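Local atomic coordinates of acetyltransferase (Elizabethkingia anophelis, PDB entry 6AO7), a protein that binds acetyl-CoA and, as a GNAT family acetyltransferase, probably transfers the acetyl group to an amine of a substrate not yet identified. Residues A[28-33]-A[75-80]; A[60-64]-A[94-98]; A[108-114]-A[152-158]. All blocks are in the same frame, centred on the assembly; numbering follows the deposited sequence.

Contact 1: residues A[28-33]-A[75-80]. With ACO (acetyl coenzyme *a), chain B.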
# COMPACT_ATOMS: atom_id res chain seq x y z
N LEU A 28 11.56 13.33 -18.02
CA LEU A 28 10.69 13.30 -16.85
C LEU A 28 9.63 12.21 -16.95
O LEU A 28 9.45 11.42 -16.01
CB LEU A 28 10.05 14.67 -16.65
CG LEU A 28 10.99 15.78 -16.17
CD1 LEU A 28 10.21 17.08 -15.98
CD2 LEU A 28 11.69 15.35 -14.89
N LEU A 29 8.89 12.16 -18.07
CA LEU A 29 7.81 11.18 -18.21
C LEU A 29 8.33 9.76 -18.01
O LEU A 29 7.65 8.93 -17.39
CB LEU A 29 7.14 11.32 -19.58
CG LEU A 29 6.46 12.67 -19.80
CD1 LEU A 29 6.33 13.02 -21.30
CD2 LEU A 29 5.08 12.73 -19.11
N LEU A 30 9.55 9.47 -18.49
CA LEU A 30 10.12 8.14 -18.38
C LEU A 30 10.50 7.79 -16.95
O LEU A 30 10.67 6.61 -16.65
CB LEU A 30 11.34 8.00 -19.30
CG LEU A 30 11.05 7.87 -20.80
CD1 LEU A 30 12.31 8.11 -21.66
CD2 LEU A 30 10.43 6.51 -21.14
N LEU A 31 10.66 8.78 -16.07
CA LEU A 31 10.89 8.46 -14.66
C LEU A 31 9.67 7.78 -14.06
O LEU A 31 9.81 6.95 -13.15
CB LEU A 31 11.22 9.71 -13.85
CG LEU A 31 12.46 10.53 -14.23
CD1 LEU A 31 12.48 11.79 -13.38
CD2 LEU A 31 13.75 9.72 -14.06
N ALA A 32 8.49 8.10 -14.58
CA ALA A 32 7.23 7.60 -14.06
C ALA A 32 6.68 6.41 -14.85
O ALA A 32 5.90 5.63 -14.30
CB ALA A 32 6.18 8.72 -14.05
N ASP A 33 7.09 6.24 -16.10
CA ASP A 33 6.60 5.17 -16.96
C ASP A 33 7.72 4.74 -17.89
O ASP A 33 8.12 5.52 -18.77
CB ASP A 33 5.37 5.65 -17.74
CG ASP A 33 4.71 4.54 -18.57
OD1 ASP A 33 5.38 3.53 -18.92
OD2 ASP A 33 3.51 4.69 -18.88
N ASN A 75 0.47 9.84 -15.54
CA ASN A 75 1.90 10.08 -15.39
C ASN A 75 2.08 11.29 -14.50
O ASN A 75 1.41 12.30 -14.68
CB ASN A 75 2.58 10.31 -16.75
CG ASN A 75 4.09 10.24 -16.67
OD1 ASN A 75 4.71 11.07 -16.01
ND2 ASN A 75 4.69 9.29 -17.39
N ILE A 76 2.94 11.17 -13.48
CA ILE A 76 3.31 12.32 -12.67
C ILE A 76 4.76 12.14 -12.26
O ILE A 76 5.14 11.07 -11.76
CB ILE A 76 2.38 12.52 -11.44
CG1 ILE A 76 2.77 13.80 -10.70
CG2 ILE A 76 2.42 11.31 -10.50
CD1 ILE A 76 1.91 14.05 -9.45
N ALA A 77 5.58 13.16 -12.48
CA ALA A 77 7.01 13.00 -12.23
C ALA A 77 7.64 14.31 -11.78
O ALA A 77 7.21 15.39 -12.18
CB ALA A 77 7.74 12.49 -13.48
N VAL A 78 8.68 14.19 -10.95
CA VAL A 78 9.48 15.32 -10.51
C VAL A 78 10.93 14.96 -10.73
O VAL A 78 11.35 13.84 -10.40
CB VAL A 78 9.22 15.65 -9.03
CG1 VAL A 78 10.23 16.64 -8.51
CG2 VAL A 78 7.80 16.16 -8.86
N ALA A 79 11.70 15.90 -11.28
CA ALA A 79 13.13 15.70 -11.52
C ALA A 79 13.80 15.12 -10.28
O ALA A 79 13.51 15.52 -9.15
CB ALA A 79 13.79 17.03 -11.89
N GLU A 80 14.72 14.17 -10.51
CA GLU A 80 15.37 13.49 -9.39
C GLU A 80 16.09 14.46 -8.46
O GLU A 80 16.07 14.27 -7.25
CB GLU A 80 16.33 12.42 -9.91
CG GLU A 80 15.65 11.07 -10.10
CD GLU A 80 16.42 10.12 -11.00
OE1 GLU A 80 17.26 10.59 -11.81
OE2 GLU A 80 16.18 8.89 -10.90
N1A ACO B . 7.33 5.99 3.01
C2A ACO B . 6.35 6.82 2.64
N3A ACO B . 6.41 8.13 2.39
C4A ACO B . 7.65 8.60 2.59
C5A ACO B . 8.75 7.87 3.00
C6A ACO B . 8.56 6.49 3.21
N6A ACO B . 9.53 5.65 3.61
N7A ACO B . 9.85 8.70 3.16
C8A ACO B . 9.40 9.89 2.84
N9A ACO B . 8.07 9.90 2.48
C1B ACO B . 7.25 11.05 2.12
C2B ACO B . 7.86 12.42 2.33
O2B ACO B . 7.89 12.81 3.69
C3B ACO B . 6.85 13.26 1.55
O3B ACO B . 5.63 13.44 2.30
P3B ACO B . 5.28 14.68 3.25
O7A ACO B . 6.24 14.57 4.46
O8A ACO B . 5.44 15.95 2.39
O9A ACO B . 3.84 14.52 3.68
C4B ACO B . 6.42 12.33 0.41
O4B ACO B . 6.93 11.02 0.74
C5B ACO B . 6.87 12.79 -0.96
O5B ACO B . 6.34 14.13 -1.08
P1A ACO B . 6.87 15.20 -2.23
O1A ACO B . 8.17 15.84 -1.91
O2A ACO B . 5.75 16.21 -2.38
O3A ACO B . 7.00 14.23 -3.49
P2A ACO B . 7.87 14.34 -4.83
O4A ACO B . 8.16 15.78 -4.99
O5A ACO B . 9.12 13.51 -4.65
O6A ACO B . 7.01 13.70 -6.00
CBP ACO B . 6.89 11.59 -7.18
CCP ACO B . 6.55 12.34 -5.90
CDP ACO B . 6.12 12.24 -8.34
CEP ACO B . 6.43 10.13 -7.02
CAP ACO B . 8.41 11.68 -7.47
OAP ACO B . 9.15 11.19 -6.37
C9P ACO B . 8.86 11.05 -8.78
O9P ACO B . 8.78 11.67 -9.83
N8P ACO B . 9.28 9.79 -8.71
C7P ACO B . 9.65 9.03 -9.91
C6P ACO B . 8.49 8.90 -10.89
C5P ACO B . 7.30 8.20 -10.28
O5P ACO B . 7.44 7.22 -9.56
N4P ACO B . 6.11 8.71 -10.57
C3P ACO B . 4.85 8.13 -10.12
C2P ACO B . 4.54 6.82 -10.80
S1P ACO B . 2.78 6.32 -10.84
C ACO B . 2.20 7.35 -12.16
O ACO B . 2.90 8.15 -12.72
CH3 ACO B . 0.74 7.16 -12.47

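Contact 2: residues A[60-64]-A[94-98]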
# COMPACT_ATOMS: atom_id res chain seq x y z
N CYS A 60 6.08 17.30 -14.26
CA CYS A 60 5.01 17.20 -15.25
C CYS A 60 3.96 16.22 -14.77
O CYS A 60 4.23 15.37 -13.91
CB CYS A 60 5.56 16.74 -16.62
SG CYS A 60 6.35 15.10 -16.57
N TYR A 61 2.77 16.33 -15.35
CA TYR A 61 1.76 15.29 -15.20
C TYR A 61 0.90 15.23 -16.47
O TYR A 61 0.84 16.17 -17.26
CB TYR A 61 0.89 15.50 -13.96
CG TYR A 61 0.03 16.75 -13.91
CD1 TYR A 61 -1.20 16.81 -14.57
CD2 TYR A 61 0.42 17.85 -13.15
CE1 TYR A 61 -2.01 17.93 -14.49
CE2 TYR A 61 -0.38 18.99 -13.06
CZ TYR A 61 -1.59 19.02 -13.73
OH TYR A 61 -2.41 20.13 -13.65
N VAL A 62 0.26 14.07 -16.65
CA VAL A 62 -0.64 13.82 -17.77
C VAL A 62 -2.00 13.41 -17.22
O VAL A 62 -2.10 12.45 -16.43
CB VAL A 62 -0.10 12.72 -18.70
CG1 VAL A 62 -1.12 12.43 -19.81
CG2 VAL A 62 1.26 13.12 -19.25
N LEU A 63 -3.05 14.13 -17.64
CA LEU A 63 -4.43 13.77 -17.34
C LEU A 63 -5.03 13.03 -18.52
O LEU A 63 -4.89 13.48 -19.67
CB LEU A 63 -5.26 15.01 -17.05
CG LEU A 63 -5.21 15.56 -15.63
CD1 LEU A 63 -5.93 16.87 -15.57
CD2 LEU A 63 -5.85 14.55 -14.66
N TYR A 64 -5.73 11.93 -18.24
CA TYR A 64 -6.20 11.00 -19.27
C TYR A 64 -7.64 10.61 -18.98
O TYR A 64 -7.89 9.73 -18.14
CB TYR A 64 -5.31 9.77 -19.31
CG TYR A 64 -5.78 8.64 -20.21
CD1 TYR A 64 -6.42 7.53 -19.68
CD2 TYR A 64 -5.56 8.69 -21.58
CE1 TYR A 64 -6.83 6.49 -20.51
CE2 TYR A 64 -5.97 7.67 -22.41
CZ TYR A 64 -6.61 6.57 -21.88
OH TYR A 64 -7.02 5.55 -22.71
N ASP A 94 -2.63 20.82 -7.98
CA ASP A 94 -2.98 21.44 -9.25
C ASP A 94 -3.81 20.50 -10.11
O ASP A 94 -4.75 20.95 -10.77
CB ASP A 94 -1.71 21.88 -9.98
CG ASP A 94 -2.00 22.82 -11.12
OD1 ASP A 94 -2.21 24.02 -10.84
OD2 ASP A 94 -2.01 22.37 -12.28
N VAL A 95 -3.49 19.20 -10.11
CA VAL A 95 -4.28 18.24 -10.88
C VAL A 95 -5.72 18.24 -10.40
O VAL A 95 -6.66 18.20 -11.21
CB VAL A 95 -3.69 16.82 -10.77
CG1 VAL A 95 -4.59 15.84 -11.53
CG2 VAL A 95 -2.30 16.78 -11.29
N ILE A 96 -5.91 18.23 -9.07
CA ILE A 96 -7.25 18.20 -8.48
C ILE A 96 -8.07 19.38 -8.96
O ILE A 96 -9.26 19.24 -9.28
CB ILE A 96 -7.14 18.18 -6.95
CG1 ILE A 96 -6.55 16.86 -6.46
CG2 ILE A 96 -8.50 18.44 -6.33
CD1 ILE A 96 -6.18 16.86 -4.96
N LEU A 97 -7.46 20.57 -9.04
CA LEU A 97 -8.21 21.73 -9.51
C LEU A 97 -8.52 21.62 -10.99
O LEU A 97 -9.64 21.95 -11.42
CB LEU A 97 -7.43 23.01 -9.21
CG LEU A 97 -8.28 24.28 -9.29
CD1 LEU A 97 -8.05 25.13 -8.04
CD2 LEU A 97 -7.99 25.09 -10.55
N LYS A 98 -7.57 21.15 -11.80
CA LYS A 98 -7.80 21.05 -13.24
C LYS A 98 -8.92 20.06 -13.55
O LYS A 98 -9.73 20.28 -14.46
CB LYS A 98 -6.52 20.62 -13.95
CG LYS A 98 -5.87 21.69 -14.80
CD LYS A 98 -5.18 22.76 -13.96
CE LYS A 98 -4.00 23.31 -14.71
NZ LYS A 98 -3.23 24.29 -13.91

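Contact 3: residues A[108-114]-A[152-158]. With ACO (acetyl coenzyme *a), chain B.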
# COMPACT_ATOMS: atom_id res chain seq x y z
N VAL A 108 -8.42 9.45 -10.62
CA VAL A 108 -7.84 8.14 -10.35
C VAL A 108 -6.33 8.20 -10.60
O VAL A 108 -5.86 8.94 -11.46
CB VAL A 108 -8.51 7.08 -11.23
CG1 VAL A 108 -7.74 5.78 -11.20
CG2 VAL A 108 -9.95 6.86 -10.76
N ILE A 109 -5.58 7.44 -9.82
CA ILE A 109 -4.16 7.23 -10.08
C ILE A 109 -3.81 5.79 -9.73
O ILE A 109 -4.31 5.23 -8.75
CB ILE A 109 -3.30 8.24 -9.29
CG1 ILE A 109 -1.85 8.18 -9.78
CG2 ILE A 109 -3.43 8.00 -7.76
CD1 ILE A 109 -0.99 9.35 -9.30
N GLY A 110 -2.96 5.18 -10.56
CA GLY A 110 -2.53 3.82 -10.32
C GLY A 110 -1.03 3.71 -10.15
O GLY A 110 -0.28 4.25 -10.96
N THR A 111 -0.57 3.03 -9.10
CA THR A 111 0.86 2.87 -8.89
C THR A 111 1.16 1.40 -8.60
O THR A 111 0.26 0.56 -8.54
CB THR A 111 1.35 3.79 -7.77
OG1 THR A 111 2.79 3.82 -7.79
CG2 THR A 111 0.86 3.28 -6.39
N GLY A 112 2.45 1.07 -8.46
CA GLY A 112 2.84 -0.31 -8.30
C GLY A 112 2.64 -0.82 -6.88
O GLY A 112 2.65 -0.07 -5.90
N ASN A 113 2.45 -2.14 -6.77
CA ASN A 113 2.29 -2.73 -5.44
C ASN A 113 3.50 -2.47 -4.55
O ASN A 113 3.37 -2.36 -3.33
CB ASN A 113 2.01 -4.23 -5.53
CG ASN A 113 3.09 -4.99 -6.28
OD1 ASN A 113 3.05 -5.09 -7.50
ND2 ASN A 113 4.04 -5.56 -5.55
N SER A 114 4.68 -2.35 -5.13
CA SER A 114 5.91 -2.12 -4.38
C SER A 114 6.14 -0.66 -4.03
O SER A 114 7.07 -0.37 -3.27
CB SER A 114 7.09 -2.64 -5.20
OG SER A 114 6.99 -2.16 -6.54
N CYS A 152 7.38 -5.63 -8.81
CA CYS A 152 6.23 -4.77 -9.08
C CYS A 152 5.39 -5.44 -10.17
O CYS A 152 5.61 -5.23 -11.37
CB CYS A 152 6.71 -3.39 -9.50
SG CYS A 152 5.40 -2.24 -9.86
N THR A 153 4.40 -6.22 -9.75
CA THR A 153 3.56 -6.97 -10.68
C THR A 153 2.17 -6.38 -10.87
O THR A 153 1.60 -6.45 -11.96
CB THR A 153 3.38 -8.42 -10.21
OG1 THR A 153 2.92 -8.41 -8.86
CG2 THR A 153 4.68 -9.20 -10.29
N ASP A 154 1.58 -5.84 -9.81
CA ASP A 154 0.17 -5.45 -9.81
C ASP A 154 0.04 -3.94 -9.70
O ASP A 154 0.91 -3.26 -9.15
CB ASP A 154 -0.58 -6.12 -8.66
CG ASP A 154 -0.27 -7.60 -8.51
OD1 ASP A 154 -0.10 -8.06 -7.36
OD2 ASP A 154 -0.17 -8.31 -9.53
N MET A 155 -1.04 -3.40 -10.24
CA MET A 155 -1.32 -1.98 -10.09
C MET A 155 -2.31 -1.78 -8.96
O MET A 155 -3.34 -2.47 -8.91
CB MET A 155 -1.87 -1.37 -11.38
CG MET A 155 -2.48 -0.02 -11.12
SD MET A 155 -2.95 0.82 -12.62
CE MET A 155 -1.31 1.34 -13.16
N ILE A 156 -1.99 -0.87 -8.05
CA ILE A 156 -2.92 -0.41 -7.02
C ILE A 156 -3.58 0.86 -7.51
O ILE A 156 -2.90 1.85 -7.80
CB ILE A 156 -2.20 -0.17 -5.68
CG1 ILE A 156 -1.43 -1.41 -5.28
CG2 ILE A 156 -3.20 0.27 -4.63
CD1 ILE A 156 -0.53 -1.16 -4.09
N LEU A 157 -4.91 0.84 -7.62
CA LEU A 157 -5.65 1.98 -8.13
C LEU A 157 -6.25 2.74 -6.95
O LEU A 157 -6.89 2.14 -6.08
CB LEU A 157 -6.75 1.51 -9.08
CG LEU A 157 -7.16 2.38 -10.27
CD1 LEU A 157 -6.04 2.48 -11.29
CD2 LEU A 157 -8.42 1.85 -10.93
N LEU A 158 -6.04 4.05 -6.93
CA LEU A 158 -6.61 4.92 -5.90
C LEU A 158 -7.52 5.95 -6.55
O LEU A 158 -7.28 6.38 -7.67
CB LEU A 158 -5.52 5.65 -5.09
CG LEU A 158 -4.41 4.81 -4.45
CD1 LEU A 158 -3.22 4.64 -5.39
CD2 LEU A 158 -3.94 5.47 -3.12
N1A ACO B . 7.33 5.99 3.01
C2A ACO B . 6.35 6.82 2.64
N3A ACO B . 6.41 8.13 2.39
C4A ACO B . 7.65 8.60 2.59
C5A ACO B . 8.75 7.87 3.00
C6A ACO B . 8.56 6.49 3.21
N6A ACO B . 9.53 5.65 3.61
N7A ACO B . 9.85 8.70 3.16
C8A ACO B . 9.40 9.89 2.84
N9A ACO B . 8.07 9.90 2.48
C1B ACO B . 7.25 11.05 2.12
C2B ACO B . 7.86 12.42 2.33
O2B ACO B . 7.89 12.81 3.69
C3B ACO B . 6.85 13.26 1.55
O3B ACO B . 5.63 13.44 2.30
P3B ACO B . 5.28 14.68 3.25
O7A ACO B . 6.24 14.57 4.46
O8A ACO B . 5.44 15.95 2.39
O9A ACO B . 3.84 14.52 3.68
C4B ACO B . 6.42 12.33 0.41
O4B ACO B . 6.93 11.02 0.74
C5B ACO B . 6.87 12.79 -0.96
O5B ACO B . 6.34 14.13 -1.08
P1A ACO B . 6.87 15.20 -2.23
O1A ACO B . 8.17 15.84 -1.91
O2A ACO B . 5.75 16.21 -2.38
O3A ACO B . 7.00 14.23 -3.49
P2A ACO B . 7.87 14.34 -4.83
O4A ACO B . 8.16 15.78 -4.99
O5A ACO B . 9.12 13.51 -4.65
O6A ACO B . 7.01 13.70 -6.00
CBP ACO B . 6.89 11.59 -7.18
CCP ACO B . 6.55 12.34 -5.90
CDP ACO B . 6.12 12.24 -8.34
CEP ACO B . 6.43 10.13 -7.02
CAP ACO B . 8.41 11.68 -7.47
OAP ACO B . 9.15 11.19 -6.37
C9P ACO B . 8.86 11.05 -8.78
O9P ACO B . 8.78 11.67 -9.83
N8P ACO B . 9.28 9.79 -8.71
C7P ACO B . 9.65 9.03 -9.91
C6P ACO B . 8.49 8.90 -10.89
C5P ACO B . 7.30 8.20 -10.28
O5P ACO B . 7.44 7.22 -9.56
N4P ACO B . 6.11 8.71 -10.57
C3P ACO B . 4.85 8.13 -10.12
C2P ACO B . 4.54 6.82 -10.80
S1P ACO B . 2.78 6.32 -10.84
C ACO B . 2.20 7.35 -12.16
O ACO B . 2.90 8.15 -12.72
CH3 ACO B . 0.74 7.16 -12.47

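Contact 1: residues A[28-33]-A[75-80]
Leu29 and Asn75 join helix 26-32 to strand 70-78, the GNAT strand whose C-terminal part pairs with the pantetheine arm of acetyl-CoA. The amide of Asn75 gives a nearly straight bond from ND2 to Leu29 O, 3.0 Å long, with the acceptor in the amide plane. Ala32 N reaches the same carbonyl from the opposite face. CG of Asn75 stands anti to its backbone N (chi1 -167°), which carries the amide toward the helix. There OD1 rests against methyls, 3.4 Å from Ala32 CB, and finds no hydrogen-bond partner although it is buried. The Leu29 side chain crosses that of Asn75 at about a right angle, with CD2 3.5 Å from Asn75 OD1. Ala77 CB comes up against Leu28 O, and Leu28 CD2 packs on Ala79 CB. Segments 28-32 and 75-78 run at 114°. The strand backbone is left to grip the cofactor: Ile76 N binds the acetyl oxygen, Ile76 O accepts from N4P and Val78 N donates to O9P. Ala32 CB also touches it, 3.5 Å from ACO N4P. On the strand's other face, Ile76 and Val78 pack on helix 87-101. In the next shell, Tyr42 OH bonds to both Asn75 ND2 and Asp33 OD2.

Contact 2: residues A[60-64]-A[94-98]
Asp94 OD2 is gripped by two donors, Tyr61 OH from the strand and Lys98 NZ from the next turn of the same helix. The bond from Tyr61 OH to Asp94 OD2 is 2.7 Å long. It meets the carboxylate on its anti side, 15° out of the plane. Lys98 NZ uses the syn lone pair of OD2 at 2.8 Å, in a salt bridge, and makes a weak bond to OD1 as well. The two donors therefore take different sides of one oxygen. OD2 lies at the edge of the Tyr61 ring, near its plane, and the carboxylate is turned 54° from the ring.

Tyr61 has CG between the backbone N and the carbonyl carbon (chi1 63°), and from there the ring reaches across to the helix. Val95 CG2 sits over the centre of one ring face in a CH-pi contact. The other methyl of Val95 serves a second neighbour: CG1 packs on Leu63 CD2 at 3.6 Å. Val95 thus spreads its two branches over two residues of the strand that point to the same side. The bends at chi2 and chi3 take the Lys98 chain past the phenol oxygen, with CE 3.7 Å from Tyr61 OH. Its CB also meets Leu63 CD1.

The contact lays helix 87-101 along the GNAT sheet, segments 60-64 and 94-98 running at 29°. Between them in the chain comes strand 70-78, whose Ile73 also touches Val95. The Tyr61 ring meets that of Tyr49 on strand 47-53, with planes about 20° apart. Lys98 touches Tyr49 too. The nearby ammonium probably favours the charged form of Asp94, and the carboxylate in turn fixes the direction of the tyrosine hydroxyl at the edge of an otherwise apolar interface.

Contact 3: residues A[108-114]-A[152-158]
Strands 106-112 and 155-161 are antiparallel neighbours in the GNAT sheet, beside the acetyl end of the cofactor. Ile109 and Leu158 form one hydrogen-bonded pair, Thr111 and Ile156 the next. The shortest of these bonds runs from Ile156 N to Thr111 O, 2.7 Å. Gly110 faces Leu157 in the non-hydrogen-bonded pair between them, with CA atoms only 4.2 Å apart. Met155 SD and Leu157 CD1 both pack against Gly110 CA, at 3.8 and 3.9 Å. Gly110 O lies 3.4 Å from ACO CH3. Beyond the strand, Asn113 closes the end of the pairing. Its CG sits between the backbone N and the carbonyl carbon (chi1 57°), and OD1 accepts from Asp154 N at 2.8 Å and, weakly, from Thr153 N. Asn113 N bonds to Asp154 O. ND2 turns to Glu151 O and to Gln123 of the second subunit. Asp154 OD2 likewise bonds to Asn135 N and makes a salt bridge to Arg128 of the second subunit. Thr111 and Ile156 pack on Leu119 of helix 116-124, while strand 128-133 flanks 155-161 and strand 70-78 flanks 106-112.

From the N terminus, helix 26-32 comes first, and contact 1 closes a loop of 41 residues when strand 70-78 returns to it. Inside that loop lies strand 56-65, which opens contact 2. Contact 2 closes only later, on helix 87-101, so the two cross. They also touch directly, because strands 56-65 and 70-78 are hydrogen-bonded neighbours. Together they place one helix on each face of the sheet. Contact 3 follows in series and closes a loop of 37 residues, joining strand 106-112 to strand 155-161. Ile76 of contact 1 packs on Ile109 of contact 3, and both contacts touch acetyl-CoA. Contact 2 stays apart from contact 3, across the chain's centre.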